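Local coordinates for protein endo-1,4-beta-xylanase C (Paenibacillus barcinonensis, PDB 4XUQ) that hydrolyses internal beta-1,4-xylosidic linkages in xylan, this chain being a carbohydrate-binding module of the N-terminal region rather than the catalytic domain, at residues A[80-85]-A[124-129]. Sequence-based numbering, arbitrary orientation.
Sequences FWAMYD and KKIEAD
Phe80 and Ile126 face each other as a hydrogen-bonded pair of two antiparallel strands and join them twice over, through the backbone and through their side chains. Ile126 N points almost straight at Phe80 O (2.8 Å, N-H...O 176°), and Phe80 N returns a bond to Ile126 O. Ala82 and Lys124 form the next hydrogen-bonded pair, while the intervening Trp81 and Lys125 approach to 4.4 Å between their CA atoms, with CA-H...O contacts supplementing the ladder.

On the face that carries Phe80, Ala82 and Ile126 the packing is close. With CG lodged between backbone N and carbonyl carbon (chi1 64°), the Phe80 ring lies across Ile126, whose CB sits over one ring face, offset toward the rim. Ile126 CD1 reaches in two directions, to Phe80 CE2 at 3.5 Å and to Ala82 CB at 3.6 Å. Ile93, Ala114, Thr116 and Leu118 of the second sheet close over Ala82 and Ile126, and at the margin Lys124 sends NZ to Thr117 O.

The face of Trp81 and Lys125 is looser and only partly buried. There the Trp81 indole is laid over Lys125, CB of the lysine standing 3.8 Å from the centroid of the six-membered ring in a CH-pi contact, 9° off the normal. An alanine in place of Trp81 would probably uncover the aliphatic root of Lys125 and deprive His44 of its stacking partner. Beyond CG the lysine runs on extended, carrying its ammonium away from the indole to a long salt bridge, NZ to Glu127 OE1 at 3.6 Å; that carboxylate also accepts a bond from His77.

One strand pair thus serves a buried apolar layer of Phe80, Ala82 and Ile126 and a partly exposed outer side at once, as is characteristic of the antiparallel beta-sandwich (jelly-roll) fold of CBM22 modules.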
ATOM      1  N   PHE A  80       7.614   0.297  -3.396  1.00 14.32           N
ATOM      2  CA  PHE A  80       7.769   0.025  -1.955  1.00 12.67           C
ATOM      3  C   PHE A  80       8.278  -1.412  -1.779  1.00 12.58           C
ATOM      4  O   PHE A  80       8.172  -2.212  -2.697  1.00 12.59           O
ATOM      5  CB  PHE A  80       6.464   0.254  -1.176  1.00 11.34           C
ATOM      6  CG  PHE A  80       5.325  -0.657  -1.547  1.00 12.22           C
ATOM      7  CD1 PHE A  80       4.492  -0.366  -2.604  1.00 11.95           C
ATOM      8  CD2 PHE A  80       5.051  -1.820  -0.815  1.00 11.67           C
ATOM      9  CE1 PHE A  80       3.417  -1.167  -2.897  1.00 12.58           C
ATOM     10  CE2 PHE A  80       3.978  -2.641  -1.105  1.00 11.42           C
ATOM     11  CZ  PHE A  80       3.156  -2.318  -2.199  1.00 11.97           C
ATOM     12  N   TRP A  81       8.739  -1.692  -0.582  1.00 12.93           N
ATOM     13  CA  TRP A  81       9.262  -2.997  -0.233  1.00 14.60           C
ATOM     14  C   TRP A  81       8.286  -3.612   0.721  1.00 13.33           C
ATOM     15  O   TRP A  81       7.718  -2.933   1.579  1.00 13.37           O
ATOM     16  CB  TRP A  81      10.648  -2.861   0.396  1.00 16.01           C
ATOM     17  CG  TRP A  81      11.710  -2.476  -0.611  1.00 16.54           C
ATOM     18  CD1 TRP A  81      11.992  -1.214  -1.058  1.00 17.63           C
ATOM     19  CD2 TRP A  81      12.663  -3.351  -1.262  1.00 16.58           C
ATOM     20  NE1 TRP A  81      13.013  -1.252  -1.954  1.00 16.33           N
ATOM     21  CE2 TRP A  81      13.432  -2.548  -2.128  1.00 17.28           C
ATOM     22  CE3 TRP A  81      12.905  -4.729  -1.209  1.00 18.25           C
ATOM     23  CZ2 TRP A  81      14.470  -3.067  -2.940  1.00 18.02           C
ATOM     24  CZ3 TRP A  81      13.921  -5.262  -2.021  1.00 18.58           C
ATOM     25  CH2 TRP A  81      14.700  -4.427  -2.867  1.00 19.29           C
ATOM     26  N   ALA A  82       8.099  -4.906   0.570  1.00 13.95           N
ATOM     27  CA  ALA A  82       7.160  -5.615   1.403  1.00 12.57           C
ATOM     28  C   ALA A  82       7.793  -6.931   1.873  1.00 13.42           C
ATOM     29  O   ALA A  82       8.666  -7.448   1.216  1.00 14.12           O
ATOM     30  CB  ALA A  82       5.897  -5.909   0.633  1.00 13.10           C
ATOM     31  N   MET A  83       7.287  -7.428   2.995  1.00 14.15           N
ATOM     32  CA  MET A  83       7.733  -8.684   3.598  1.00 15.14           C
ATOM     33  C   MET A  83       6.631  -9.212   4.506  1.00 15.14           C
ATOM     34  O   MET A  83       5.868  -8.445   5.119  1.00 13.56           O
ATOM     35  CB  MET A  83       9.037  -8.502   4.362  1.00 15.65           C
ATOM     36  CG  MET A  83       9.668  -9.793   4.908  1.00 15.75           C
ATOM     37  SD  MET A  83       9.121 -10.217   6.571  1.00 18.15           S
ATOM     38  CE  MET A  83       9.991  -8.952   7.498  1.00 16.93           C
ATOM     39  N   TYR A  84       6.488 -10.535   4.514  1.00 15.68           N
ATOM     40  CA  TYR A  84       5.675 -11.205   5.526  1.00 17.80           C
ATOM     41  C   TYR A  84       6.472 -12.361   6.080  1.00 19.15           C
ATOM     42  O   TYR A  84       7.303 -12.918   5.400  1.00 20.06           O
ATOM     43  CB  TYR A  84       4.310 -11.679   4.961  1.00 17.97           C
ATOM     44  CG  TYR A  84       4.425 -12.918   4.131  1.00 18.30           C
ATOM     45  CD1 TYR A  84       4.975 -12.894   2.866  1.00 19.07           C
ATOM     46  CD2 TYR A  84       4.042 -14.174   4.649  1.00 19.70           C
ATOM     47  CE1 TYR A  84       5.146 -14.073   2.129  1.00 18.88           C
ATOM     48  CE2 TYR A  84       4.170 -15.332   3.894  1.00 18.79           C
ATOM     49  CZ  TYR A  84       4.725 -15.298   2.659  1.00 20.19           C
ATOM     50  OH  TYR A  84       4.880 -16.436   1.916  1.00 19.11           O
ATOM     51  N   ASP A  85       6.173 -12.736   7.307  1.00 24.77           N
ATOM     52  CA  ASP A  85       6.973 -13.796   7.985  1.00 27.77           C
ATOM     53  C   ASP A  85       6.136 -14.796   8.789  1.00 31.58           C
ATOM     54  O   ASP A  85       6.654 -15.394   9.732  1.00 34.89           O
ATOM     55  CB  ASP A  85       8.110 -13.211   8.851  1.00 27.56           C
ATOM     56  CG  ASP A  85       7.630 -12.306  10.011  1.00 30.54           C
ATOM     57  OD1 ASP A  85       6.445 -12.352  10.394  1.00 28.88           O
ATOM     58  OD2 ASP A  85       8.471 -11.502  10.550  1.00 31.27           O
ATOM     59  N   LYS A 124      10.868  -7.762  -0.684  1.00 18.22           N
ATOM     60  CA  LYS A 124      10.844  -7.677  -2.117  1.00 19.52           C
ATOM     61  C   LYS A 124      10.184  -6.380  -2.560  1.00 19.06           C
ATOM     62  O   LYS A 124       9.274  -5.898  -1.899  1.00 15.41           O
ATOM     63  CB  LYS A 124      10.118  -8.885  -2.661  1.00 24.20           C
ATOM     64  CG  LYS A 124      10.513  -9.222  -4.097  1.00 29.14           C
ATOM     65  CD  LYS A 124       9.944 -10.577  -4.509  1.00 32.99           C
ATOM     66  CE  LYS A 124       9.901 -10.706  -6.021  1.00 36.49           C
ATOM     67  NZ  LYS A 124       9.294 -12.014  -6.447  1.00 40.41           N
ATOM     68  N   LYS A 125      10.624  -5.862  -3.706  1.00 17.62           N
ATOM     69  CA  LYS A 125      10.148  -4.570  -4.195  1.00 18.73           C
ATOM     70  C   LYS A 125       8.916  -4.740  -5.092  1.00 19.21           C
ATOM     71  O   LYS A 125       8.850  -5.619  -5.926  1.00 18.52           O
ATOM     72  CB  LYS A 125      11.255  -3.887  -4.927  1.00 21.07           C
ATOM     73  CG  LYS A 125      10.957  -2.439  -5.278  1.00 23.48           C
ATOM     74  CD  LYS A 125      12.068  -1.994  -6.229  1.00 26.57           C
ATOM     75  CE  LYS A 125      12.318  -0.526  -6.128  1.00 29.46           C
ATOM     76  NZ  LYS A 125      13.456  -0.176  -7.033  1.00 29.49           N
ATOM     77  N   ILE A 126       7.922  -3.881  -4.881  1.00 16.38           N
ATOM     78  CA  ILE A 126       6.732  -3.826  -5.730  1.00 17.98           C
ATOM     79  C   ILE A 126       6.825  -2.439  -6.393  1.00 16.94           C
ATOM     80  O   ILE A 126       6.971  -1.444  -5.682  1.00 16.56           O
ATOM     81  CB  ILE A 126       5.466  -3.944  -4.860  1.00 18.35           C
ATOM     82  CG1 ILE A 126       5.498  -5.354  -4.254  1.00 21.79           C
ATOM     83  CG2 ILE A 126       4.196  -3.685  -5.663  1.00 20.11           C
ATOM     84  CD1 ILE A 126       5.112  -5.435  -2.825  1.00 23.72           C
ATOM     85  N   GLU A 127       6.731  -2.356  -7.703  1.00 16.34           N
ATOM     86  CA  GLU A 127       6.884  -1.062  -8.348  1.00 15.69           C
ATOM     87  C   GLU A 127       6.183  -0.985  -9.699  1.00 17.30           C
ATOM     88  O   GLU A 127       5.987  -1.976 -10.348  1.00 13.97           O
ATOM     89  CB  GLU A 127       8.378  -0.716  -8.520  1.00 17.56           C
ATOM     90  CG  GLU A 127       9.117  -1.525  -9.563  1.00 20.56           C
ATOM     91  CD  GLU A 127      10.605  -1.150  -9.714  1.00 24.42           C
ATOM     92  OE1 GLU A 127      10.954   0.074  -9.643  1.00 22.74           O
ATOM     93  OE2 GLU A 127      11.409  -2.093  -9.936  1.00 26.51           O
ATOM     94  N   ALA A 128       5.846   0.246 -10.103  1.00 14.38           N
ATOM     95  CA  ALA A 128       5.273   0.507 -11.439  1.00 15.00           C
ATOM     96  C   ALA A 128       5.191   1.994 -11.684  1.00 14.80           C
ATOM     97  O   ALA A 128       5.201   2.799 -10.734  1.00 15.04           O
ATOM     98  CB  ALA A 128       3.855  -0.067 -11.572  1.00 15.50           C
ATOM     99  N   ASP A 129       5.069   2.363 -12.948  1.00 12.80           N
ATOM    100  CA  ASP A 129       4.649   3.703 -13.323  1.00 13.94           C
ATOM    101  C   ASP A 129       3.139   3.816 -13.114  1.00 13.92           C
ATOM    102  O   ASP A 129       2.419   2.876 -13.389  1.00 14.00           O
ATOM    103  CB  ASP A 129       4.944   3.992 -14.777  1.00 15.15           C
ATOM    104  CG  ASP A 129       6.350   4.437 -15.010  1.00 17.06           C
ATOM    105  OD1 ASP A 129       7.202   4.476 -14.072  1.00 17.07           O
ATOM    106  OD2 ASP A 129       6.631   4.805 -16.185  1.00 19.38           O
TER